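Long-range contacts in catechol O-methyltransferase (PDB 7CVW), which transfers a methyl group from S-adenosyl-L-methionine to either hydroxyl of catechol-like compounds, without regiospecificity and with magnesium as its preferred metal: residues I86-D91 with D120-L125; P144-F149 with A186-A191. All coordinates share one frame; numbering follows the deposited sequence.

In the fold
Both contacts belong to the Rossmann-like methyltransferase fold and follow one another along the chain, their centres about 17 Å apart. Interaction 1 packs helix 118-128 on strand 84-89 through aliphatic side chains alone; it is buried, and Glu89, next along the same segment, supplies the carboxylate that holds the cofactor ribose. Interaction 2 joins two helices, 145-154 and 181-195, and is only partly buried: aromatic rings fill its inner side and a salt bridge lies on its more exposed side. Helices 118-128 and 145-154 bring the two together, Leu122 CD1 of 120-125 lying 3.7 Å from Tyr148 CD1 of 144-149. Interaction 1 borders the adenosine, interaction 2 the magnesium site.

Interaction 1: residues I86-D91 with D120-L125; sequences ITLEYD and DILPQL. With SAH (S-adenosyl-L-homocysteine), chain E.
Leu88 and Ile121 pack strand 84-89 of the Rossmann-like methyltransferase sheet against helix 118-128, the two short segments running nearly antiparallel (153°) with axes 10.1 Å apart. Leu88 has CG beside its backbone N (chi1 -50°), and both its methyls reach Ile121 CG2: CD2 lies 3.6 Å from Ile121 CG2, CD1 slightly farther. The two side chains lie alongside, pointing opposite ways. Leu88 CD1 also faces Leu122 and Leu125, 4.3 Å from Leu122 CG. One turn further along the helix, Leu125 CD2 meets Ile86 CD1 more loosely, methyl against methyl. Leu122 and Leu125 also touch Leu62 of strand 60-64, so the helix covers two neighbouring strands.

Beyond this apolar patch the chain leads to the cofactor. Glu89, whose CB points away from the helix, binds both ribose hydroxyls of S-adenosyl-L-homocysteine: O3' donates to Glu89 OE1 and O2' to Glu89 OE2, each at 2.6 Å. CG stands anti to the backbone N, and the bend at chi2 turns the carboxylate to the ribose. Leu67 N also donates to OE1. Tyr90 CB lies 3.5 Å from adenine C5. The carboxylate is further fixed by Asp91 N, which reaches Glu89 OE2 at 3.0 Å from its anti side, 16° out of the carboxylate plane.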
ATOM      1  N   ILE A  86     -21.344  -1.537  -0.842  1.00  9.76           N
ATOM      2  CA  ILE A  86     -22.142  -2.003  -2.007  1.00  9.78           C
ATOM      3  C   ILE A  86     -21.194  -2.779  -2.925  1.00  9.13           C
ATOM      4  O   ILE A  86     -20.127  -2.274  -3.230  1.00  8.64           O
ATOM      5  CB  ILE A  86     -22.782  -0.800  -2.720  1.00 10.61           C
ATOM      6  CG1 ILE A  86     -23.714  -0.031  -1.775  1.00 11.73           C
ATOM      7  CG2 ILE A  86     -23.492  -1.282  -3.963  1.00 11.12           C
ATOM      8  CD1 ILE A  86     -24.269   1.251  -2.366  1.00 12.62           C
ATOM      9  N   THR A  87     -21.530  -4.014  -3.274  1.00  8.53           N
ATOM     10  CA  THR A  87     -20.658  -4.838  -4.154  1.00  8.62           C
ATOM     11  C   THR A  87     -21.486  -5.291  -5.344  1.00  8.59           C
ATOM     12  O   THR A  87     -22.671  -5.658  -5.144  1.00  9.07           O
ATOM     13  CB  THR A  87     -20.000  -5.954  -3.337  1.00  9.82           C
ATOM     14  OG1 THR A  87     -19.066  -6.668  -4.165  1.00 10.49           O
ATOM     15  CG2 THR A  87     -21.009  -6.900  -2.734  1.00 10.66           C
ATOM     16  N   LEU A  88     -20.884  -5.279  -6.528  1.00  8.65           N
ATOM     17  CA  LEU A  88     -21.577  -5.570  -7.804  1.00  8.80           C
ATOM     18  C   LEU A  88     -21.076  -6.907  -8.339  1.00  8.77           C
ATOM     19  O   LEU A  88     -19.862  -7.149  -8.350  1.00 10.26           O
ATOM     20  CB  LEU A  88     -21.313  -4.458  -8.808  1.00  9.28           C
ATOM     21  CG  LEU A  88     -21.553  -3.034  -8.322  1.00 10.51           C
ATOM     22  CD1 LEU A  88     -21.459  -2.027  -9.467  1.00 10.65           C
ATOM     23  CD2 LEU A  88     -22.826  -2.887  -7.530  1.00 11.08           C
ATOM     24  N   GLU A  89     -22.003  -7.804  -8.666  1.00  8.13           N
ATOM     25  CA  GLU A  89     -21.656  -9.152  -9.145  1.00  8.29           C
ATOM     26  C   GLU A  89     -22.620  -9.554 -10.253  1.00  8.84           C
ATOM     27  O   GLU A  89     -23.824  -9.655  -9.984  1.00  9.07           O
ATOM     28  CB  GLU A  89     -21.726 -10.128  -7.970  1.00  8.32           C
ATOM     29  CG  GLU A  89     -21.529 -11.572  -8.403  1.00  8.54           C
ATOM     30  CD  GLU A  89     -20.233 -11.804  -9.173  1.00  8.62           C
ATOM     31  OE1 GLU A  89     -19.136 -11.424  -8.675  1.00  9.24           O
ATOM     32  OE2 GLU A  89     -20.308 -12.351 -10.291  1.00  9.12           O
ATOM     33  N   TYR A  90     -22.088  -9.854 -11.437  1.00 10.13           N
ATOM     34  CA  TYR A  90     -22.887 -10.193 -12.651  1.00 11.63           C
ATOM     35  C   TYR A  90     -23.491 -11.595 -12.550  1.00 11.01           C
ATOM     36  O   TYR A  90     -24.612 -11.793 -13.086  1.00 10.41           O
ATOM     37  CB  TYR A  90     -21.982 -10.052 -13.886  1.00 15.13           C
ATOM     38  CG  TYR A  90     -22.410 -10.668 -15.192  1.00 18.86           C
ATOM     39  CD1 TYR A  90     -23.660 -10.396 -15.731  1.00 23.09           C
ATOM     40  CD2 TYR A  90     -21.527 -11.419 -15.949  1.00 23.64           C
ATOM     41  CE1 TYR A  90     -24.038 -10.901 -16.963  1.00 25.84           C
ATOM     42  CE2 TYR A  90     -21.892 -11.948 -17.168  1.00 24.79           C
ATOM     43  CZ  TYR A  90     -23.153 -11.692 -17.679  1.00 27.16           C
ATOM     44  OH  TYR A  90     -23.517 -12.197 -18.898  1.00 30.11           O
ATOM     45  N   ASP A  91     -22.773 -12.548 -11.956  1.00 10.13           N
ATOM     46  CA  ASP A  91     -23.174 -13.975 -11.970  1.00  9.91           C
ATOM     47  C   ASP A  91     -24.121 -14.221 -10.793  1.00 10.03           C
ATOM     48  O   ASP A  91     -23.706 -14.116  -9.643  1.00  9.03           O
ATOM     49  CB  ASP A  91     -21.945 -14.868 -11.978  1.00 11.21           C
ATOM     50  CG  ASP A  91     -22.295 -16.325 -12.138  1.00 12.40           C
ATOM     51  OD1 ASP A  91     -23.269 -16.759 -11.543  1.00 13.62           O
ATOM     52  OD2 ASP A  91     -21.594 -16.996 -12.886  1.00 14.73           O
ATOM     53  N   ASP A 120     -23.992  -1.549 -16.134  1.00 11.18           N
ATOM     54  CA  ASP A 120     -25.438  -1.234 -16.032  1.00 11.82           C
ATOM     55  C   ASP A 120     -25.713  -0.618 -14.653  1.00 11.86           C
ATOM     56  O   ASP A 120     -26.562   0.288 -14.545  1.00 12.30           O
ATOM     57  CB  ASP A 120     -26.298  -2.484 -16.238  1.00 13.68           C
ATOM     58  CG  ASP A 120     -26.286  -3.076 -17.643  1.00 15.53           C
ATOM     59  OD1 ASP A 120     -26.043  -2.311 -18.587  1.00 18.93           O
ATOM     60  OD2 ASP A 120     -26.526  -4.300 -17.780  1.00 16.96           O
ATOM     61  N   ILE A 121     -25.065  -1.117 -13.607  1.00  9.90           N
ATOM     62  CA  ILE A 121     -25.380  -0.681 -12.214  1.00  9.89           C
ATOM     63  C   ILE A 121     -24.688   0.642 -11.863  1.00  9.79           C
ATOM     64  O   ILE A 121     -25.253   1.428 -11.092  1.00 10.28           O
ATOM     65  CB  ILE A 121     -25.105  -1.818 -11.212  1.00 10.18           C
ATOM     66  CG1 ILE A 121     -26.045  -2.998 -11.469  1.00 10.88           C
ATOM     67  CG2 ILE A 121     -25.229  -1.310  -9.776  1.00 10.36           C
ATOM     68  CD1 ILE A 121     -25.599  -4.270 -10.760  1.00 11.32           C
ATOM     69  N   LEU A 122     -23.487   0.890 -12.356  1.00  9.91           N
ATOM     70  CA  LEU A 122     -22.758   2.139 -12.033  1.00 10.05           C
ATOM     71  C   LEU A 122     -23.631   3.352 -12.355  1.00 10.68           C
ATOM     72  O   LEU A 122     -23.744   4.242 -11.498  1.00 10.28           O
ATOM     73  CB  LEU A 122     -21.404   2.130 -12.754  1.00  9.92           C
ATOM     74  CG  LEU A 122     -20.363   1.234 -12.073  1.00 10.44           C
ATOM     75  CD1 LEU A 122     -19.202   0.904 -12.993  1.00 10.37           C
ATOM     76  CD2 LEU A 122     -19.862   1.835 -10.764  1.00 10.28           C
ATOM     77  N   PRO A 123     -24.288   3.455 -13.541  1.00 11.69           N
ATOM     78  CA  PRO A 123     -25.142   4.618 -13.789  1.00 12.51           C
ATOM     79  C   PRO A 123     -26.374   4.666 -12.879  1.00 12.08           C
ATOM     80  O   PRO A 123     -26.841   5.728 -12.555  1.00 13.55           O
ATOM     81  CB  PRO A 123     -25.522   4.531 -15.275  1.00 12.67           C
ATOM     82  CG  PRO A 123     -25.184   3.128 -15.707  1.00 14.03           C
ATOM     83  CD  PRO A 123     -24.080   2.670 -14.765  1.00 12.57           C
ATOM     84  N   GLN A 124     -26.828   3.523 -12.383  1.00 11.42           N
ATOM     85  CA  GLN A 124     -27.914   3.488 -11.374  1.00 11.18           C
ATOM     86  C   GLN A 124     -27.420   4.170 -10.095  1.00 11.87           C
ATOM     87  O   GLN A 124     -28.179   4.934  -9.493  1.00 11.63           O
ATOM     88  CB  GLN A 124     -28.352   2.062 -11.024  1.00 11.77           C
ATOM     89  CG  GLN A 124     -28.726   1.185 -12.210  1.00 11.51           C
ATOM     90  CD  GLN A 124     -29.043  -0.230 -11.797  1.00 10.87           C
ATOM     91  OE1 GLN A 124     -28.802  -0.648 -10.656  1.00 11.64           O
ATOM     92  NE2 GLN A 124     -29.556  -0.987 -12.746  1.00 12.18           N
ATOM     93  N   LEU A 125     -26.193   3.868  -9.653  1.00 10.85           N
ATOM     94  CA  LEU A 125     -25.651   4.429  -8.394  1.00 11.34           C
ATOM     95  C   LEU A 125     -25.523   5.947  -8.555  1.00 11.69           C
ATOM     96  O   LEU A 125     -25.809   6.660  -7.574  1.00 13.60           O
ATOM     97  CB  LEU A 125     -24.297   3.773  -8.105  1.00 11.28           C
ATOM     98  CG  LEU A 125     -24.351   2.285  -7.727  1.00 11.40           C
ATOM     99  CD1 LEU A 125     -22.949   1.677  -7.652  1.00 11.77           C
ATOM    100  CD2 LEU A 125     -25.063   2.064  -6.415  1.00 11.96           C
TER
HETATM  101  N   SAH E 303     -12.952  -9.306  -5.436  1.00 20.00           N
HETATM  102  CA  SAH E 303     -13.148 -10.767  -5.359  1.00 20.00           C
HETATM  103  CB  SAH E 303     -12.807 -11.433  -6.700  1.00 20.00           C
HETATM  104  CG  SAH E 303     -13.622 -10.954  -7.855  1.00 20.00           C
HETATM  105  SD  SAH E 303     -13.341 -12.175  -9.200  1.00 20.00           S
HETATM  106  C   SAH E 303     -12.233 -11.275  -4.242  1.00 20.00           C
HETATM  107  O   SAH E 303     -12.689 -12.008  -3.442  1.00 20.00           O
HETATM  108  OXT SAH E 303     -11.112 -10.897  -4.287  1.00 20.00           O
HETATM  109  C5' SAH E 303     -14.205 -11.344 -10.570  1.00 20.00           C
HETATM  110  C4' SAH E 303     -15.694 -11.338 -10.363  1.00 20.00           C
HETATM  111  O4' SAH E 303     -16.231 -10.396 -11.300  1.00 20.00           O
HETATM  112  C3' SAH E 303     -16.434 -12.665 -10.642  1.00 20.00           C
HETATM  113  O3' SAH E 303     -17.266 -13.059  -9.567  1.00 20.00           O
HETATM  114  C2' SAH E 303     -17.263 -12.370 -11.895  1.00 20.00           C
HETATM  115  O2' SAH E 303     -18.467 -13.083 -11.963  1.00 20.00           O
HETATM  116  C1' SAH E 303     -17.469 -10.877 -11.733  1.00 20.00           C
HETATM  117  N9  SAH E 303     -17.846 -10.181 -12.942  1.00 20.00           N
HETATM  118  C8  SAH E 303     -17.546 -10.511 -14.231  1.00 20.00           C
HETATM  119  N7  SAH E 303     -18.068  -9.695 -15.103  1.00 20.00           N
HETATM  120  C5  SAH E 303     -18.757  -8.769 -14.348  1.00 20.00           C
HETATM  121  C6  SAH E 303     -19.520  -7.633 -14.684  1.00 20.00           C
HETATM  122  N6  SAH E 303     -19.748  -7.247 -15.922  1.00 20.00           N
HETATM  123  N1  SAH E 303     -20.071  -6.942 -13.684  1.00 20.00           N
HETATM  124  C2  SAH E 303     -19.850  -7.346 -12.433  1.00 20.00           C
HETATM  125  N3  SAH E 303     -19.173  -8.396 -12.004  1.00 20.00           N
HETATM  126  C4  SAH E 303     -18.620  -9.061 -13.012  1.00 20.00           C

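Interaction 2: residues P144-F149 with A186-A191; sequences PYTEYF and ARRFNA
Helix segments 145-149 and 186-191 run side by side at 36°, axes 8.9 Å apart, and come closest at Thr146 and Phe189, whose CA atoms are 4.6 Å apart. Phe189 links an aromatic cluster: the edge of Tyr145 is turned to its face in a T-shaped pair with centroids 5.7 Å apart, while its own edge is turned toward the face of Phe149 in an offset edge-to-face pair; the nearest atoms are Phe189 CE1 and Phe149 CD1, 3.7 Å apart.

On the more exposed side, Arg188 grips Glu147 end-on, NH2 to OE1 at 2.8 Å and NH1 to OE2 at 2.9 Å. Both bonds are nearly straight and use syn lone pairs, with carboxylate and guanidinium almost coplanar, which fixes the rotation of both groups. Arg188 bends at chi3 (68°) to lay one guanidinium face over Thr146 CB, 3.5 Å from NH1; NH2 also donates to Pro143 O.

Tyr145 OH is hydrogen-bonded to Asp165 O, the backbone of a magnesium ligand, and its side chain touches Asp139, another of the ligands. Ala164 and Ile162 of strand 160-165 pack against the cluster; helix 118-128 packs beside helix 145-154, and Tyr12 of the second subunit meets Asn190 on helix 181-195.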
ATOM      1  N   PRO A 144     -13.224  -3.762 -19.410  1.00  8.99           N
ATOM      2  CA  PRO A 144     -13.806  -2.438 -19.154  1.00  9.25           C
ATOM      3  C   PRO A 144     -13.272  -1.679 -17.928  1.00  8.85           C
ATOM      4  O   PRO A 144     -13.866  -0.696 -17.525  1.00  8.86           O
ATOM      5  CB  PRO A 144     -15.299  -2.713 -18.963  1.00 10.48           C
ATOM      6  CG  PRO A 144     -15.400  -4.141 -18.551  1.00 10.59           C
ATOM      7  CD  PRO A 144     -14.090  -4.820 -18.881  1.00  9.67           C
ATOM      8  N   TYR A 145     -12.167  -2.114 -17.351  1.00  8.49           N
ATOM      9  CA  TYR A 145     -11.590  -1.397 -16.182  1.00  8.36           C
ATOM     10  C   TYR A 145     -11.502   0.098 -16.487  1.00  8.31           C
ATOM     11  O   TYR A 145     -11.809   0.918 -15.634  1.00  8.74           O
ATOM     12  CB  TYR A 145     -10.187  -1.882 -15.859  1.00  7.95           C
ATOM     13  CG  TYR A 145     -10.067  -2.901 -14.765  1.00  7.95           C
ATOM     14  CD1 TYR A 145     -11.026  -3.879 -14.569  1.00  7.74           C
ATOM     15  CD2 TYR A 145      -8.907  -2.958 -14.003  1.00  7.84           C
ATOM     16  CE1 TYR A 145     -10.889  -4.829 -13.570  1.00  8.08           C
ATOM     17  CE2 TYR A 145      -8.744  -3.913 -13.020  1.00  7.84           C
ATOM     18  CZ  TYR A 145      -9.728  -4.868 -12.814  1.00  8.32           C
ATOM     19  OH  TYR A 145      -9.578  -5.838 -11.863  1.00  8.41           O
ATOM     20  N   THR A 146     -11.078   0.467 -17.694  1.00  8.53           N
ATOM     21  CA  THR A 146     -10.937   1.896 -18.085  1.00  8.91           C
ATOM     22  C   THR A 146     -12.256   2.631 -17.848  1.00  9.62           C
ATOM     23  O   THR A 146     -12.230   3.692 -17.254  1.00  9.90           O
ATOM     24  CB  THR A 146     -10.436   2.001 -19.531  1.00  9.96           C
ATOM     25  OG1 THR A 146      -9.143   1.393 -19.623  1.00 10.19           O
ATOM     26  CG2 THR A 146     -10.352   3.432 -19.994  1.00 10.35           C
ATOM     27  N   GLU A 147     -13.372   2.062 -18.301  1.00  9.25           N
ATOM     28  CA  GLU A 147     -14.687   2.719 -18.156  1.00  9.35           C
ATOM     29  C   GLU A 147     -15.167   2.652 -16.705  1.00  9.58           C
ATOM     30  O   GLU A 147     -15.770   3.599 -16.229  1.00  9.47           O
ATOM     31  CB  GLU A 147     -15.680   2.074 -19.107  1.00 10.00           C
ATOM     32  CG  GLU A 147     -15.380   2.448 -20.546  1.00 10.82           C
ATOM     33  CD  GLU A 147     -14.070   1.920 -21.100  1.00 11.18           C
ATOM     34  OE1 GLU A 147     -13.856   0.683 -21.045  1.00 11.12           O
ATOM     35  OE2 GLU A 147     -13.253   2.767 -21.591  1.00 11.73           O
ATOM     36  N   TYR A 148     -14.891   1.564 -16.002  1.00  8.60           N
ATOM     37  CA  TYR A 148     -15.248   1.457 -14.571  1.00  8.56           C
ATOM     38  C   TYR A 148     -14.591   2.612 -13.791  1.00  8.50           C
ATOM     39  O   TYR A 148     -15.215   3.194 -12.874  1.00  8.45           O
ATOM     40  CB  TYR A 148     -14.849   0.088 -14.026  1.00  8.48           C
ATOM     41  CG  TYR A 148     -15.600  -1.092 -14.563  1.00  8.43           C
ATOM     42  CD1 TYR A 148     -16.868  -0.953 -15.106  1.00  8.77           C
ATOM     43  CD2 TYR A 148     -15.056  -2.367 -14.462  1.00  8.80           C
ATOM     44  CE1 TYR A 148     -17.579  -2.060 -15.537  1.00  8.84           C
ATOM     45  CE2 TYR A 148     -15.752  -3.480 -14.896  1.00  8.85           C
ATOM     46  CZ  TYR A 148     -17.018  -3.315 -15.431  1.00  9.19           C
ATOM     47  OH  TYR A 148     -17.726  -4.381 -15.875  1.00  9.53           O
ATOM     48  N   PHE A 149     -13.350   2.941 -14.129  1.00  8.61           N
ATOM     49  CA  PHE A 149     -12.615   4.012 -13.434  1.00  9.10           C
ATOM     50  C   PHE A 149     -13.315   5.359 -13.680  1.00  9.55           C
ATOM     51  O   PHE A 149     -13.416   6.165 -12.745  1.00  9.80           O
ATOM     52  CB  PHE A 149     -11.161   4.057 -13.870  1.00  9.72           C
ATOM     53  CG  PHE A 149     -10.271   4.872 -12.972  1.00  9.75           C
ATOM     54  CD1 PHE A 149      -9.709   4.307 -11.839  1.00 10.18           C
ATOM     55  CD2 PHE A 149     -10.019   6.209 -13.240  1.00 10.55           C
ATOM     56  CE1 PHE A 149      -8.854   5.027 -11.015  1.00 10.76           C
ATOM     57  CE2 PHE A 149      -9.170   6.931 -12.411  1.00 10.80           C
ATOM     58  CZ  PHE A 149      -8.596   6.347 -11.302  1.00 10.59           C
ATOM     59  N   ALA A 186      -5.880  -4.503 -18.921  1.00 10.12           N
ATOM     60  CA  ALA A 186      -4.930  -3.932 -17.946  1.00  9.19           C
ATOM     61  C   ALA A 186      -4.088  -2.845 -18.618  1.00  8.95           C
ATOM     62  O   ALA A 186      -3.896  -1.806 -18.018  1.00  9.62           O
ATOM     63  CB  ALA A 186      -4.075  -5.037 -17.378  1.00  9.73           C
ATOM     64  N   ARG A 187      -3.545  -3.112 -19.811  1.00  9.40           N
ATOM     65  CA  ARG A 187      -2.676  -2.145 -20.528  1.00  9.81           C
ATOM     66  C   ARG A 187      -3.457  -0.867 -20.778  1.00  9.23           C
ATOM     67  O   ARG A 187      -2.894   0.206 -20.636  1.00 10.07           O
ATOM     68  CB  ARG A 187      -2.143  -2.678 -21.857  1.00 10.86           C
ATOM     69  CG  ARG A 187      -1.015  -3.690 -21.704  1.00 12.35           C
ATOM     70  CD  ARG A 187      -0.573  -4.282 -23.047  1.00 14.40           C
ATOM     71  NE  ARG A 187      -0.380  -3.226 -24.035  1.00 16.55           N
ATOM     72  CZ  ARG A 187       0.665  -2.407 -24.102  1.00 18.02           C
ATOM     73  NH1 ARG A 187       1.693  -2.521 -23.273  1.00 18.31           N
ATOM     74  NH2 ARG A 187       0.692  -1.461 -25.024  1.00 21.66           N
ATOM     75  N   ARG A 188      -4.712  -0.971 -21.203  1.00  8.61           N
ATOM     76  CA  ARG A 188      -5.509   0.211 -21.584  1.00  9.06           C
ATOM     77  C   ARG A 188      -5.811   1.018 -20.320  1.00  8.93           C
ATOM     78  O   ARG A 188      -5.712   2.242 -20.345  1.00  9.57           O
ATOM     79  CB  ARG A 188      -6.774  -0.213 -22.333  1.00  9.53           C
ATOM     80  CG  ARG A 188      -7.517   0.953 -22.954  1.00 10.65           C
ATOM     81  CD  ARG A 188      -8.522   0.507 -23.994  1.00 11.09           C
ATOM     82  NE  ARG A 188      -9.614  -0.216 -23.374  1.00 11.36           N
ATOM     83  CZ  ARG A 188     -10.708   0.355 -22.869  1.00 11.22           C
ATOM     84  NH1 ARG A 188     -10.927   1.660 -22.994  1.00 11.18           N
ATOM     85  NH2 ARG A 188     -11.614  -0.409 -22.275  1.00 10.97           N
ATOM     86  N   PHE A 189      -6.180   0.339 -19.227  1.00  9.22           N
ATOM     87  CA  PHE A 189      -6.438   0.985 -17.921  1.00  8.61           C
ATOM     88  C   PHE A 189      -5.167   1.705 -17.458  1.00  8.34           C
ATOM     89  O   PHE A 189      -5.243   2.800 -16.918  1.00  9.03           O
ATOM     90  CB  PHE A 189      -6.910  -0.070 -16.914  1.00  8.69           C
ATOM     91  CG  PHE A 189      -6.963   0.446 -15.506  1.00  8.70           C
ATOM     92  CD1 PHE A 189      -8.070   1.143 -15.063  1.00  8.75           C
ATOM     93  CD2 PHE A 189      -5.878   0.280 -14.648  1.00  8.99           C
ATOM     94  CE1 PHE A 189      -8.111   1.638 -13.771  1.00  9.47           C
ATOM     95  CE2 PHE A 189      -5.922   0.797 -13.364  1.00  9.32           C
ATOM     96  CZ  PHE A 189      -7.039   1.458 -12.930  1.00  9.48           C
ATOM     97  N   ASN A 190      -4.020   1.050 -17.553  1.00  8.58           N
ATOM     98  CA  ASN A 190      -2.738   1.623 -17.047  1.00  8.52           C
ATOM     99  C   ASN A 190      -2.406   2.876 -17.865  1.00  8.62           C
ATOM    100  O   ASN A 190      -1.941   3.896 -17.290  1.00  8.82           O
ATOM    101  CB  ASN A 190      -1.617   0.585 -17.093  1.00  8.70           C
ATOM    102  CG  ASN A 190      -1.785  -0.529 -16.079  1.00  8.85           C
ATOM    103  OD1 ASN A 190      -2.593  -0.413 -15.154  1.00  8.56           O
ATOM    104  ND2 ASN A 190      -1.065  -1.619 -16.290  1.00  9.33           N
ATOM    105  N   ALA A 191      -2.587   2.814 -19.180  1.00  9.06           N
ATOM    106  CA  ALA A 191      -2.377   3.995 -20.061  1.00  9.08           C
ATOM    107  C   ALA A 191      -3.302   5.138 -19.638  1.00  9.62           C
ATOM    108  O   ALA A 191      -2.862   6.295 -19.591  1.00 10.45           O
ATOM    109  CB  ALA A 191      -2.598   3.640 -21.508  1.00  9.33           C
TER